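Local atomic coordinates of ABC transporter periplasmic peptide-binding protein (Pseudoalteromonas, PDB entry 4QFK), a protein that probably captures dipeptides or other short peptides in the periplasm and delivers them to an ABC transporter for uptake into the cell. Residues A[285-290]-A[521-526]; A[31-36]-A[527-532]; A[373-378]-A[408-413]; A[412-417]-A[429-434]. All blocks are in the same frame, centred on the assembly; numbering follows the deposited sequence.

Contact 1: residues A[285-290]-A[521-526]; sequences ERETNL and LGPFGA
The carbonyl oxygen of Pro523 takes two N-H groups from the other segment. Leu290 N gives the sounder bond, 2.9 Å to Pro523 O with 156° at the hydrogen. Asn289 ND2 also reaches Pro523 O, at 2.7 Å, but this bond is bent to 117° and weak. With CG anti to the backbone N (chi1 172°), the Asn289 amide lies close to that carbonyl. The same ND2 gives a bond to a water 2.9 Å away, and the water also accepts from Gly525 N. The amide nitrogen thus links two points of the 521-526 loop.

This loop runs beside the break in strand 282-297, one of the long strands of the mixed sheet in this family 5 solute-binding fold. Both lead in nearly the same direction. Leu290 CD1 packs on Phe524 CB at 3.6 Å, the two side chains crossing at about a right angle. Farther back, Glu287 lies alongside Pro523, pointing the same way. Its CG is 3.4 Å from Leu521 O, and its CB rests against Leu521 CD1. An alanine in place of Glu287 would probably leave Pro523 CD without the carboxylate beside it and open a gap next to Leu521 O. Arg508 of strand 500-513 also holds the loop, bonding to Gly522 O and Gly525 O.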
loop_
_atom_site.group_PDB
_atom_site.type_symbol
_atom_site.label_atom_id
_atom_site.label_comp_id
_atom_site.label_asym_id
_atom_site.label_seq_id
_atom_site.Cartn_x
_atom_site.Cartn_y
_atom_site.Cartn_z
ATOM N N GLU A 285 2.042 -16.071 -11.921
ATOM C CA GLU A 285 1.930 -14.666 -12.281
ATOM C C GLU A 285 2.953 -13.810 -11.525
ATOM O O GLU A 285 3.399 -14.157 -10.430
ATOM C CB GLU A 285 0.511 -14.175 -12.012
ATOM C CG GLU A 285 -0.515 -14.757 -12.973
ATOM C CD GLU A 285 -1.936 -14.662 -12.453
ATOM O OE1 GLU A 285 -2.150 -14.932 -11.257
ATOM O OE2 GLU A 285 -2.849 -14.327 -13.237
ATOM N N ARG A 286 3.322 -12.685 -12.122
ATOM C CA ARG A 286 4.287 -11.801 -11.504
ATOM C C ARG A 286 4.061 -10.357 -11.941
ATOM O O ARG A 286 3.940 -10.068 -13.131
ATOM C CB ARG A 286 5.711 -12.305 -11.764
ATOM C CG ARG A 286 6.718 -11.263 -12.172
ATOM C CD ARG A 286 6.941 -11.328 -13.681
ATOM N NE ARG A 286 8.191 -10.693 -14.084
ATOM C CZ ARG A 286 9.376 -11.272 -13.968
ATOM N NH1 ARG A 286 9.464 -12.494 -13.464
ATOM N NH2 ARG A 286 10.470 -10.633 -14.351
ATOM N N GLU A 287 3.972 -9.463 -10.956
ATOM C CA GLU A 287 3.693 -8.050 -11.188
ATOM C C GLU A 287 4.469 -7.168 -10.231
ATOM O O GLU A 287 4.402 -7.338 -9.017
ATOM C CB GLU A 287 2.202 -7.764 -11.039
ATOM C CG GLU A 287 1.468 -7.794 -12.340
ATOM C CD GLU A 287 1.857 -6.636 -13.233
ATOM O OE1 GLU A 287 3.033 -6.564 -13.675
ATOM O OE2 GLU A 287 0.981 -5.784 -13.476
ATOM N N THR A 288 5.213 -6.218 -10.773
ATOM C CA THR A 288 5.974 -5.315 -9.925
ATOM C C THR A 288 4.973 -4.482 -9.126
ATOM O O THR A 288 4.100 -3.827 -9.701
ATOM C CB THR A 288 6.906 -4.431 -10.757
ATOM O OG1 THR A 288 6.135 -3.419 -11.405
ATOM C CG2 THR A 288 7.591 -5.263 -11.825
ATOM N N ASN A 289 5.071 -4.537 -7.801
ATOM C CA ASN A 289 4.102 -3.854 -6.955
ATOM C C ASN A 289 4.504 -2.397 -6.854
ATOM O O ASN A 289 5.688 -2.086 -6.965
ATOM C CB ASN A 289 4.037 -4.518 -5.581
ATOM C CG ASN A 289 3.185 -3.741 -4.583
ATOM O OD1 ASN A 289 3.702 -3.225 -3.595
ATOM N ND2 ASN A 289 1.881 -3.685 -4.815
ATOM N N LEU A 290 3.523 -1.512 -6.690
ATOM C CA LEU A 290 3.785 -0.097 -6.546
ATOM C C LEU A 290 4.537 0.161 -5.239
ATOM O O LEU A 290 3.917 0.369 -4.195
ATOM C CB LEU A 290 2.469 0.700 -6.547
ATOM C CG LEU A 290 1.601 0.646 -7.800
ATOM C CD1 LEU A 290 0.437 1.637 -7.693
ATOM C CD2 LEU A 290 2.447 0.942 -9.043
ATOM N N LEU A 521 -3.344 -10.866 -11.308
ATOM C CA LEU A 521 -2.551 -10.119 -10.335
ATOM C C LEU A 521 -2.273 -8.691 -10.829
ATOM O O LEU A 521 -1.845 -8.486 -11.966
ATOM C CB LEU A 521 -1.229 -10.849 -10.113
ATOM C CG LEU A 521 -0.510 -10.807 -8.777
ATOM C CD1 LEU A 521 0.984 -10.994 -9.015
ATOM C CD2 LEU A 521 -0.771 -9.523 -8.074
ATOM N N GLY A 522 -2.511 -7.715 -9.957
ATOM C CA GLY A 522 -2.259 -6.325 -10.266
ATOM C C GLY A 522 -1.053 -5.774 -9.523
ATOM O O GLY A 522 -0.556 -6.398 -8.577
ATOM N N PRO A 523 -0.574 -4.593 -9.953
ATOM C CA PRO A 523 0.553 -3.907 -9.318
ATOM C C PRO A 523 0.168 -3.256 -7.991
ATOM O O PRO A 523 1.065 -2.904 -7.219
ATOM C CB PRO A 523 0.906 -2.826 -10.334
ATOM C CG PRO A 523 -0.401 -2.529 -11.021
ATOM C CD PRO A 523 -1.071 -3.863 -11.135
ATOM N N PHE A 524 -1.129 -3.102 -7.732
ATOM C CA PHE A 524 -1.589 -2.417 -6.520
ATOM C C PHE A 524 -2.800 -3.058 -5.810
ATOM O O PHE A 524 -3.700 -3.605 -6.455
ATOM C CB PHE A 524 -1.927 -0.951 -6.814
ATOM C CG PHE A 524 -2.419 -0.214 -5.612
ATOM C CD1 PHE A 524 -1.525 0.328 -4.712
ATOM C CD2 PHE A 524 -3.767 -0.102 -5.361
ATOM C CE1 PHE A 524 -1.962 0.977 -3.585
ATOM C CE2 PHE A 524 -4.214 0.550 -4.249
ATOM C CZ PHE A 524 -3.305 1.092 -3.350
ATOM N N GLY A 525 -2.823 -2.961 -4.480
ATOM C CA GLY A 525 -3.994 -3.339 -3.708
ATOM C C GLY A 525 -3.992 -4.781 -3.232
ATOM O O GLY A 525 -3.217 -5.609 -3.714
ATOM N N ALA A 526 -4.881 -5.067 -2.285
ATOM C CA ALA A 526 -5.041 -6.391 -1.734
ATOM C C ALA A 526 -5.558 -7.328 -2.792
ATOM O O ALA A 526 -6.216 -6.909 -3.728
ATOM C CB ALA A 526 -6.005 -6.369 -0.526
HETATM O O HOH W 1 -0.069 -2.519 -2.998
#

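Contact 2: residues A[31-36]-A[527-532]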
loop_
_atom_site.group_PDB
_atom_site.type_symbol
_atom_site.label_atom_id
_atom_site.label_comp_id
_atom_site.label_asym_id
_atom_site.label_seq_id
_atom_site.Cartn_x
_atom_site.Cartn_y
_atom_site.Cartn_z
ATOM N N LEU A 31 -13.724 -22.601 -4.374
ATOM C CA LEU A 31 -12.326 -22.298 -4.603
ATOM C C LEU A 31 -11.575 -22.422 -3.298
ATOM O O LEU A 31 -12.107 -22.118 -2.237
ATOM C CB LEU A 31 -12.164 -20.884 -5.161
ATOM C CG LEU A 31 -10.752 -20.526 -5.631
ATOM C CD1 LEU A 31 -10.781 -19.567 -6.814
ATOM C CD2 LEU A 31 -9.922 -19.949 -4.492
ATOM N N VAL A 32 -10.335 -22.873 -3.385
ATOM C CA VAL A 32 -9.484 -22.975 -2.223
ATOM C C VAL A 32 -8.277 -22.065 -2.397
ATOM O O VAL A 32 -7.494 -22.174 -3.349
ATOM C CB VAL A 32 -9.068 -24.422 -1.948
ATOM C CG1 VAL A 32 -8.195 -24.494 -0.709
ATOM C CG2 VAL A 32 -10.314 -25.295 -1.792
ATOM N N TYR A 33 -8.179 -21.129 -1.477
ATOM C CA TYR A 33 -7.109 -20.181 -1.459
ATOM C C TYR A 33 -6.232 -20.525 -0.265
ATOM O O TYR A 33 -6.731 -20.719 0.851
ATOM C CB TYR A 33 -7.692 -18.791 -1.286
ATOM C CG TYR A 33 -6.663 -17.690 -1.357
ATOM C CD1 TYR A 33 -5.783 -17.478 -0.320
ATOM C CD2 TYR A 33 -6.586 -16.849 -2.470
ATOM C CE1 TYR A 33 -4.859 -16.464 -0.372
ATOM C CE2 TYR A 33 -5.660 -15.839 -2.531
ATOM C CZ TYR A 33 -4.803 -15.645 -1.478
ATOM O OH TYR A 33 -3.881 -14.639 -1.522
ATOM N N CYS A 34 -4.929 -20.605 -0.510
ATOM C CA CYS A 34 -3.971 -20.938 0.519
ATOM C C CYS A 34 -3.510 -19.681 1.216
ATOM O O CYS A 34 -2.582 -19.031 0.753
ATOM C CB CYS A 34 -2.766 -21.671 -0.086
ATOM S SG CYS A 34 -2.748 -23.432 0.280
ATOM N N ALA A 35 -4.161 -19.353 2.330
ATOM C CA ALA A 35 -3.843 -18.147 3.092
ATOM C C ALA A 35 -2.545 -18.290 3.884
ATOM O O ALA A 35 -2.145 -19.395 4.252
ATOM C CB ALA A 35 -4.994 -17.795 4.017
ATOM N N GLU A 36 -1.875 -17.180 4.154
ATOM C CA GLU A 36 -0.622 -17.271 4.875
ATOM C C GLU A 36 -0.743 -17.079 6.379
ATOM O O GLU A 36 0.216 -17.348 7.105
ATOM C CB GLU A 36 0.415 -16.327 4.295
ATOM C CG GLU A 36 0.027 -14.884 4.297
ATOM C CD GLU A 36 0.825 -14.097 3.281
ATOM O OE1 GLU A 36 1.681 -13.286 3.692
ATOM O OE2 GLU A 36 0.591 -14.304 2.072
ATOM N N ILE A 527 -5.239 -8.603 -2.645
ATOM C CA ILE A 527 -5.803 -9.636 -3.489
ATOM C C ILE A 527 -7.322 -9.464 -3.580
ATOM O O ILE A 527 -7.968 -9.005 -2.629
ATOM C CB ILE A 527 -5.461 -11.022 -2.913
ATOM C CG1 ILE A 527 -3.948 -11.204 -2.867
ATOM C CG2 ILE A 527 -6.072 -12.116 -3.743
ATOM C CD1 ILE A 527 -3.301 -11.037 -4.227
ATOM N N SER A 528 -7.902 -9.832 -4.714
ATOM C CA SER A 528 -9.361 -9.834 -4.834
ATOM C C SER A 528 -9.807 -11.095 -5.533
ATOM O O SER A 528 -9.311 -11.434 -6.624
ATOM C CB SER A 528 -9.852 -8.588 -5.600
ATOM O OG SER A 528 -11.181 -8.730 -6.102
ATOM N N LEU A 529 -10.753 -11.789 -4.918
ATOM C CA LEU A 529 -11.395 -12.926 -5.566
ATOM C C LEU A 529 -12.831 -12.617 -5.977
ATOM O O LEU A 529 -13.582 -13.520 -6.345
ATOM C CB LEU A 529 -11.374 -14.146 -4.635
ATOM C CG LEU A 529 -9.992 -14.578 -4.157
ATOM C CD1 LEU A 529 -10.099 -15.719 -3.183
ATOM C CD2 LEU A 529 -9.110 -14.967 -5.351
ATOM N N ALA A 530 -13.218 -11.349 -5.907
ATOM C CA ALA A 530 -14.575 -10.929 -6.272
ATOM C C ALA A 530 -15.072 -11.462 -7.636
ATOM O O ALA A 530 -16.278 -11.657 -7.843
ATOM C CB ALA A 530 -14.669 -9.403 -6.238
ATOM N N ASN A 531 -14.154 -11.687 -8.567
ATOM C CA ASN A 531 -14.545 -12.128 -9.894
ATOM C C ASN A 531 -13.961 -13.480 -10.229
ATOM O O ASN A 531 -14.068 -13.954 -11.366
ATOM C CB ASN A 531 -14.164 -11.079 -10.951
ATOM C CG ASN A 531 -14.845 -9.748 -10.707
ATOM O OD1 ASN A 531 -16.066 -9.629 -10.834
ATOM N ND2 ASN A 531 -14.069 -8.750 -10.328
ATOM N N ALA A 532 -13.333 -14.081 -9.225
ATOM C CA ALA A 532 -12.799 -15.432 -9.321
ATOM C C ALA A 532 -13.814 -16.360 -9.952
ATOM O O ALA A 532 -14.967 -16.414 -9.537
ATOM C CB ALA A 532 -12.411 -15.946 -7.939
#
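This is a buried apolar contact between the first strand of the modelled chain, 31-35, and the C-terminal tail that follows strand 500-513. It holds the tail against one face of the mixed sheet of this family 5 solute-binding fold. No hydrogen bond crosses it.

Tyr33 meets two residues of the tail. Its CG stands anti to the backbone N (chi1 -176°), which carries the ring out from the strand toward Ile527 and Leu529. Leu529 CD1 touches Tyr33 CD2 at 3.8 Å. Both branches of Ile527 lie at the far end of the ring. Ile527 CG2 is 3.9 Å from Tyr33 CE2, and Ile527 CG1 is 3.7 Å from Tyr33 OH. Each aliphatic chain is set at a slant to the tyrosine.

Leu31, two residues earlier, points to the same side of its strand. Leu31 CD1 meets Ala532 CB at 4.1 Å, while CD2 makes a longer contact with Leu529 CD1. A type I beta turn from Leu529 to Ala532 brings both tail residues to Leu31. The turn is closed by Ala532 N bonding to Leu529 O at 2.9 Å.

Strand 31-35 pairs through its backbone with strand 241-246, whose Tyr244 touches both Tyr33 and Leu529. A disulfide from Cys34 to Cys262 ties the strand to the segment just before strand 264-265. Helix 50-60 adjoins the tail, with Gln59 against Leu529 and Asp54 accepting from Ile527 N.

Contact 3: residues A[373-378]-A[408-413]; sequences DMSIWA and NIVEYE
Trp377 has CG anti to its carbonyl carbon (chi1 -68°), and Val410 has CG1 anti to the backbone N (chi1 166°). These torsions lay the indole beside Val410, both side chains pointing the same way. Val410 CG1 sits over the face of the five-membered ring, 3.6 Å from its centroid. This is a CH-pi contact. The other branch, Val410 CG2, turns to Ser375 CB at 3.8 Å.

Tyr412 meets the six-membered part of the indole. Its edge faces the Trp377 ring in an offset edge-to-face pair, with centroids 5.3 Å apart and planes at 66°. A leucine at Trp377 lacks the flat indole face and is likely to leave Val410 CG1 and the edge of Tyr412 without this aromatic partner.

Underneath, the strands pair in parallel register, Ser375 with Asn408 and Trp377 with Val410. Four backbone bonds join them. Asn408 N bonds to Met374 O at 2.8 Å, and Ile376 N to Asn408 O at 3.0 Å. Val410 N bonds to Ile376 O at 3.1 Å. Ala378 N to Val410 O, at 2.7 Å, is nearly straight. On the other face of the sheet, Ile409 CG2 packs against Ala378 CB.

The two strands belong to a beta-alpha-beta unit with helix 389-401 between them. That helix packs on Ile409, and its Arg390 forms a salt bridge with Glu411. Strand 405-410 is an outermost strand of the mixed sheet. Strand 428-434 flanks 372-378 on its other side, while helix 414-422 packs on Trp377.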
loop_
_atom_site.group_PDB
_atom_site.type_symbol
_atom_site.label_atom_id
_atom_site.label_comp_id
_atom_site.label_asym_id
_atom_site.label_seq_id
_atom_site.Cartn_x
_atom_site.Cartn_y
_atom_site.Cartn_z
ATOM N N ASP A 373 33.753 8.988 7.770
ATOM C CA ASP A 373 32.890 8.008 8.407
ATOM C C ASP A 373 31.451 8.502 8.326
ATOM O O ASP A 373 31.173 9.671 8.549
ATOM C CB ASP A 373 33.273 7.800 9.878
ATOM C CG ASP A 373 34.691 7.283 10.051
ATOM O OD1 ASP A 373 35.275 6.792 9.062
ATOM O OD2 ASP A 373 35.222 7.370 11.181
ATOM N N MET A 374 30.541 7.598 8.017
ATOM C CA MET A 374 29.138 7.930 7.959
ATOM C C MET A 374 28.380 6.728 8.476
ATOM O O MET A 374 28.897 5.620 8.513
ATOM C CB MET A 374 28.723 8.226 6.529
ATOM C CG MET A 374 29.060 7.100 5.568
ATOM S SD MET A 374 28.393 7.384 3.899
ATOM C CE MET A 374 26.644 7.639 4.257
ATOM N N SER A 375 27.149 6.950 8.893
ATOM C CA SER A 375 26.319 5.841 9.301
ATOM C C SER A 375 25.155 5.662 8.309
ATOM O O SER A 375 24.617 6.632 7.768
ATOM C CB SER A 375 25.820 6.070 10.728
ATOM O OG SER A 375 25.059 7.258 10.779
ATOM N N ILE A 376 24.805 4.410 8.060
ATOM C CA ILE A 376 23.666 4.054 7.234
ATOM C C ILE A 376 22.640 3.427 8.155
ATOM O O ILE A 376 22.887 2.374 8.731
ATOM C CB ILE A 376 24.079 3.047 6.140
ATOM C CG1 ILE A 376 24.997 3.732 5.110
ATOM C CG2 ILE A 376 22.881 2.432 5.501
ATOM C CD1 ILE A 376 25.507 2.830 3.985
ATOM N N TRP A 377 21.500 4.096 8.331
ATOM C CA TRP A 377 20.443 3.564 9.182
ATOM C C TRP A 377 19.723 2.466 8.414
ATOM O O TRP A 377 19.319 2.674 7.267
ATOM C CB TRP A 377 19.463 4.665 9.638
ATOM C CG TRP A 377 20.060 5.685 10.598
ATOM C CD1 TRP A 377 21.321 6.214 10.556
ATOM C CD2 TRP A 377 19.424 6.276 11.743
ATOM N NE1 TRP A 377 21.506 7.091 11.590
ATOM C CE2 TRP A 377 20.353 7.161 12.326
ATOM C CE3 TRP A 377 18.157 6.156 12.318
ATOM C CZ2 TRP A 377 20.058 7.913 13.457
ATOM C CZ3 TRP A 377 17.865 6.912 13.431
ATOM C CH2 TRP A 377 18.811 7.776 13.992
ATOM N N ALA A 378 19.596 1.295 9.039
ATOM C CA ALA A 378 18.951 0.147 8.421
ATOM C C ALA A 378 17.589 -0.047 9.040
ATOM O O ALA A 378 17.493 -0.294 10.235
ATOM C CB ALA A 378 19.796 -1.116 8.614
ATOM N N ASN A 408 28.921 3.009 9.528
ATOM C CA ASN A 408 28.505 2.458 10.806
ATOM C C ASN A 408 27.026 2.134 10.622
ATOM O O ASN A 408 26.245 3.004 10.238
ATOM C CB ASN A 408 28.749 3.497 11.907
ATOM C CG ASN A 408 28.236 3.060 13.278
ATOM O OD1 ASN A 408 27.358 3.708 13.850
ATOM N ND2 ASN A 408 28.784 1.965 13.812
ATOM N N ILE A 409 26.644 0.884 10.841
ATOM C CA ILE A 409 25.270 0.476 10.565
ATOM C C ILE A 409 24.382 0.688 11.772
ATOM O O ILE A 409 24.570 0.066 12.809
ATOM C CB ILE A 409 25.160 -0.991 10.154
ATOM C CG1 ILE A 409 25.990 -1.269 8.898
ATOM C CG2 ILE A 409 23.713 -1.325 9.901
ATOM C CD1 ILE A 409 26.087 -2.725 8.542
ATOM N N VAL A 410 23.410 1.574 11.630
ATOM C CA VAL A 410 22.546 1.937 12.737
ATOM C C VAL A 410 21.198 1.239 12.617
ATOM O O VAL A 410 20.533 1.338 11.593
ATOM C CB VAL A 410 22.323 3.462 12.789
ATOM C CG1 VAL A 410 21.170 3.802 13.705
ATOM C CG2 VAL A 410 23.599 4.179 13.239
ATOM N N GLU A 411 20.799 0.540 13.672
ATOM C CA GLU A 411 19.527 -0.173 13.690
ATOM C C GLU A 411 18.805 0.068 15.022
ATOM O O GLU A 411 19.363 -0.187 16.092
ATOM C CB GLU A 411 19.780 -1.669 13.463
ATOM C CG GLU A 411 18.530 -2.528 13.324
ATOM C CD GLU A 411 18.811 -3.901 12.697
ATOM O OE1 GLU A 411 19.925 -4.456 12.869
ATOM O OE2 GLU A 411 17.901 -4.418 12.012
ATOM N N TYR A 412 17.587 0.594 14.953
ATOM C CA TYR A 412 16.719 0.745 16.118
ATOM C C TYR A 412 15.412 -0.002 15.874
ATOM O O TYR A 412 15.051 -0.282 14.727
ATOM C CB TYR A 412 16.350 2.210 16.360
ATOM C CG TYR A 412 17.460 3.132 16.799
ATOM C CD1 TYR A 412 18.083 2.979 18.031
ATOM C CD2 TYR A 412 17.851 4.191 15.997
ATOM C CE1 TYR A 412 19.095 3.843 18.424
ATOM C CE2 TYR A 412 18.849 5.059 16.391
ATOM C CZ TYR A 412 19.462 4.881 17.596
ATOM O OH TYR A 412 20.448 5.745 17.965
ATOM N N GLU A 413 14.688 -0.287 16.950
ATOM C CA GLU A 413 13.350 -0.853 16.844
ATOM C C GLU A 413 12.432 0.113 16.103
ATOM O O GLU A 413 12.567 1.331 16.227
ATOM C CB GLU A 413 12.796 -1.184 18.236
ATOM C CG GLU A 413 11.271 -1.195 18.352
ATOM C CD GLU A 413 10.695 0.161 18.752
ATOM O OE1 GLU A 413 11.354 0.879 19.544
ATOM O OE2 GLU A 413 9.588 0.506 18.268
#

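Contact 4: residues A[412-417]-A[429-434]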
loop_
_atom_site.group_PDB
_atom_site.type_symbol
_atom_site.label_atom_id
_atom_site.label_comp_id
_atom_site.label_asym_id
_atom_site.label_seq_id
_atom_site.Cartn_x
_atom_site.Cartn_y
_atom_site.Cartn_z
ATOM N N TYR A 412 17.587 0.594 14.953
ATOM C CA TYR A 412 16.719 0.745 16.118
ATOM C C TYR A 412 15.412 -0.002 15.874
ATOM O O TYR A 412 15.051 -0.282 14.727
ATOM C CB TYR A 412 16.350 2.210 16.360
ATOM C CG TYR A 412 17.460 3.132 16.799
ATOM C CD1 TYR A 412 18.083 2.979 18.031
ATOM C CD2 TYR A 412 17.851 4.191 15.997
ATOM C CE1 TYR A 412 19.095 3.843 18.424
ATOM C CE2 TYR A 412 18.849 5.059 16.391
ATOM C CZ TYR A 412 19.462 4.881 17.596
ATOM O OH TYR A 412 20.448 5.745 17.965
ATOM N N GLU A 413 14.688 -0.287 16.950
ATOM C CA GLU A 413 13.350 -0.853 16.844
ATOM C C GLU A 413 12.432 0.113 16.103
ATOM O O GLU A 413 12.567 1.331 16.227
ATOM C CB GLU A 413 12.796 -1.184 18.236
ATOM C CG GLU A 413 11.271 -1.195 18.352
ATOM C CD GLU A 413 10.695 0.161 18.752
ATOM O OE1 GLU A 413 11.354 0.879 19.544
ATOM O OE2 GLU A 413 9.588 0.506 18.268
ATOM N N TRP A 414 11.489 -0.447 15.353
ATOM C CA TRP A 414 10.722 0.297 14.361
ATOM C C TRP A 414 10.246 1.703 14.736
ATOM O O TRP A 414 10.588 2.690 14.058
ATOM C CB TRP A 414 9.520 -0.511 13.883
ATOM C CG TRP A 414 8.775 0.217 12.830
ATOM C CD1 TRP A 414 7.593 0.892 12.968
ATOM C CD2 TRP A 414 9.185 0.396 11.476
ATOM N NE1 TRP A 414 7.232 1.462 11.773
ATOM C CE2 TRP A 414 8.191 1.167 10.838
ATOM C CE3 TRP A 414 10.292 -0.033 10.734
ATOM C CZ2 TRP A 414 8.273 1.521 9.484
ATOM C CZ3 TRP A 414 10.373 0.317 9.385
ATOM C CH2 TRP A 414 9.368 1.085 8.777
ATOM N N ASN A 415 9.433 1.794 15.785
ATOM C CA ASN A 415 8.769 3.055 16.099
ATOM C C ASN A 415 9.740 4.182 16.442
ATOM O O ASN A 415 9.511 5.341 16.074
ATOM C CB ASN A 415 7.734 2.863 17.206
ATOM C CG ASN A 415 6.554 2.021 16.753
ATOM O OD1 ASN A 415 5.946 2.289 15.711
ATOM N ND2 ASN A 415 6.232 0.988 17.526
ATOM N N THR A 416 10.820 3.830 17.138
ATOM C CA THR A 416 11.866 4.783 17.495
ATOM C C THR A 416 12.722 5.097 16.268
ATOM O O THR A 416 13.242 6.212 16.102
ATOM C CB THR A 416 12.759 4.230 18.626
ATOM O OG1 THR A 416 11.958 3.991 19.796
ATOM C CG2 THR A 416 13.869 5.217 18.966
ATOM N N PHE A 417 12.858 4.100 15.402
ATOM C CA PHE A 417 13.588 4.285 14.167
ATOM C C PHE A 417 12.881 5.333 13.310
ATOM O O PHE A 417 13.507 6.276 12.823
ATOM C CB PHE A 417 13.700 2.955 13.435
ATOM C CG PHE A 417 14.287 3.060 12.064
ATOM C CD1 PHE A 417 15.655 3.044 11.882
ATOM C CD2 PHE A 417 13.465 3.157 10.950
ATOM C CE1 PHE A 417 16.201 3.134 10.611
ATOM C CE2 PHE A 417 14.007 3.248 9.685
ATOM C CZ PHE A 417 15.378 3.236 9.519
ATOM N N VAL A 429 19.826 6.576 5.176
ATOM C CA VAL A 429 18.866 5.589 5.650
ATOM C C VAL A 429 18.362 4.726 4.506
ATOM O O VAL A 429 17.992 5.230 3.433
ATOM C CB VAL A 429 17.679 6.269 6.365
ATOM C CG1 VAL A 429 16.969 7.253 5.418
ATOM C CG2 VAL A 429 16.692 5.231 6.919
ATOM N N LEU A 430 18.407 3.416 4.732
ATOM C CA LEU A 430 17.795 2.456 3.838
ATOM C C LEU A 430 16.397 2.264 4.342
ATOM O O LEU A 430 16.172 1.793 5.469
ATOM C CB LEU A 430 18.540 1.133 3.864
ATOM C CG LEU A 430 19.985 1.192 3.370
ATOM C CD1 LEU A 430 20.650 -0.143 3.641
ATOM C CD2 LEU A 430 20.047 1.586 1.870
ATOM N N LEU A 431 15.455 2.646 3.498
ATOM C CA LEU A 431 14.063 2.651 3.861
ATOM C C LEU A 431 13.281 2.525 2.569
ATOM O O LEU A 431 13.846 2.244 1.505
ATOM C CB LEU A 431 13.740 3.950 4.583
ATOM C CG LEU A 431 12.410 4.198 5.286
ATOM C CD1 LEU A 431 11.834 2.957 5.944
ATOM C CD2 LEU A 431 12.600 5.329 6.298
ATOM N N GLY A 432 11.981 2.729 2.641
ATOM C CA GLY A 432 11.192 2.579 1.445
ATOM C C GLY A 432 9.735 2.908 1.605
ATOM O O GLY A 432 9.283 3.351 2.656
ATOM N N TRP A 433 8.998 2.669 0.534
ATOM C CA TRP A 433 7.622 3.099 0.463
ATOM C C TRP A 433 6.810 2.132 -0.388
ATOM O O TRP A 433 7.251 1.666 -1.434
ATOM C CB TRP A 433 7.532 4.543 -0.072
ATOM C CG TRP A 433 6.131 5.143 -0.060
ATOM C CD1 TRP A 433 5.347 5.399 -1.146
ATOM C CD2 TRP A 433 5.368 5.556 1.083
ATOM N NE1 TRP A 433 4.149 5.946 -0.757
ATOM C CE2 TRP A 433 4.132 6.053 0.606
ATOM C CE3 TRP A 433 5.606 5.559 2.461
ATOM C CZ2 TRP A 433 3.143 6.541 1.454
ATOM C CZ3 TRP A 433 4.619 6.048 3.304
ATOM C CH2 TRP A 433 3.403 6.533 2.797
ATOM N N ALA A 434 5.634 1.814 0.123
ATOM C CA ALA A 434 4.639 1.014 -0.566
ATOM C C ALA A 434 3.500 1.978 -0.665
ATOM O O ALA A 434 3.052 2.518 0.351
ATOM C CB ALA A 434 4.238 -0.180 0.292
#
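Apolar contacts alone join the two segments. Phe417 and Val429 make the closest of them, with Phe417 CZ 3.5 Å from Val429 CG2. The phenyl has CG anti to the backbone N (chi1 173°), which sends the ring from the helix toward the strand. The two side chains meet at a slant. Phe417 CE2 also approaches Leu431 CD2, at 4.2 Å. The other methyl, Leu431 CD1, lies 4.2 Å from Trp414 CH2. Trp414 and Leu431 cross at about a right angle, and the far corner of the indole does the touching. Leu431 thus puts one branch against each aromatic ring.

Polar bonds lie within the helix start. Glu413 is the N-cap. Its OE2 accepts from Asn415 N at 2.8 Å, with the donor well above the carboxylate plane. Its OE1 accepts from Thr416 OG1 at 3.2 Å, on the syn side. The backbone bond from Phe417 N to Glu413 O, 2.9 Å long, begins the helical turn that carries Phe417. The N-terminal end of the helix would probably stabilise the negative charge of Glu413.

Strand 428-434 lies inside the mixed sheet, between strands 282-297 and 372-378. Trp377 of the latter touches both Phe417 and Val429. The helix packs its first turn across these strands, an alpha/beta layering characteristic of the periplasmic binding protein fold.

In the fold
From the N terminus, strand 31-35 enters first, and contact 2 closes the widest loop by joining it to the C-terminal tail. Contact 1 is nested inside that loop. It ties strand 282-297 to residues 521-526, which run directly into the tail of contact 2. Contacts 3 and 4 lie within the loop of contact 1 and follow one another, sharing Tyr412 and Glu413. Contact 3 pairs strands 372-378 and 405-410. Contact 4 brings helix 414-422 back onto strand 428-434, and a probable hydrogen bond from Leu430 N to Trp377 O links the two. All four reach the same mixed sheet. Contacts 2 and 3 lie on opposite sides of the chain's centre, their centres about 40 Å apart.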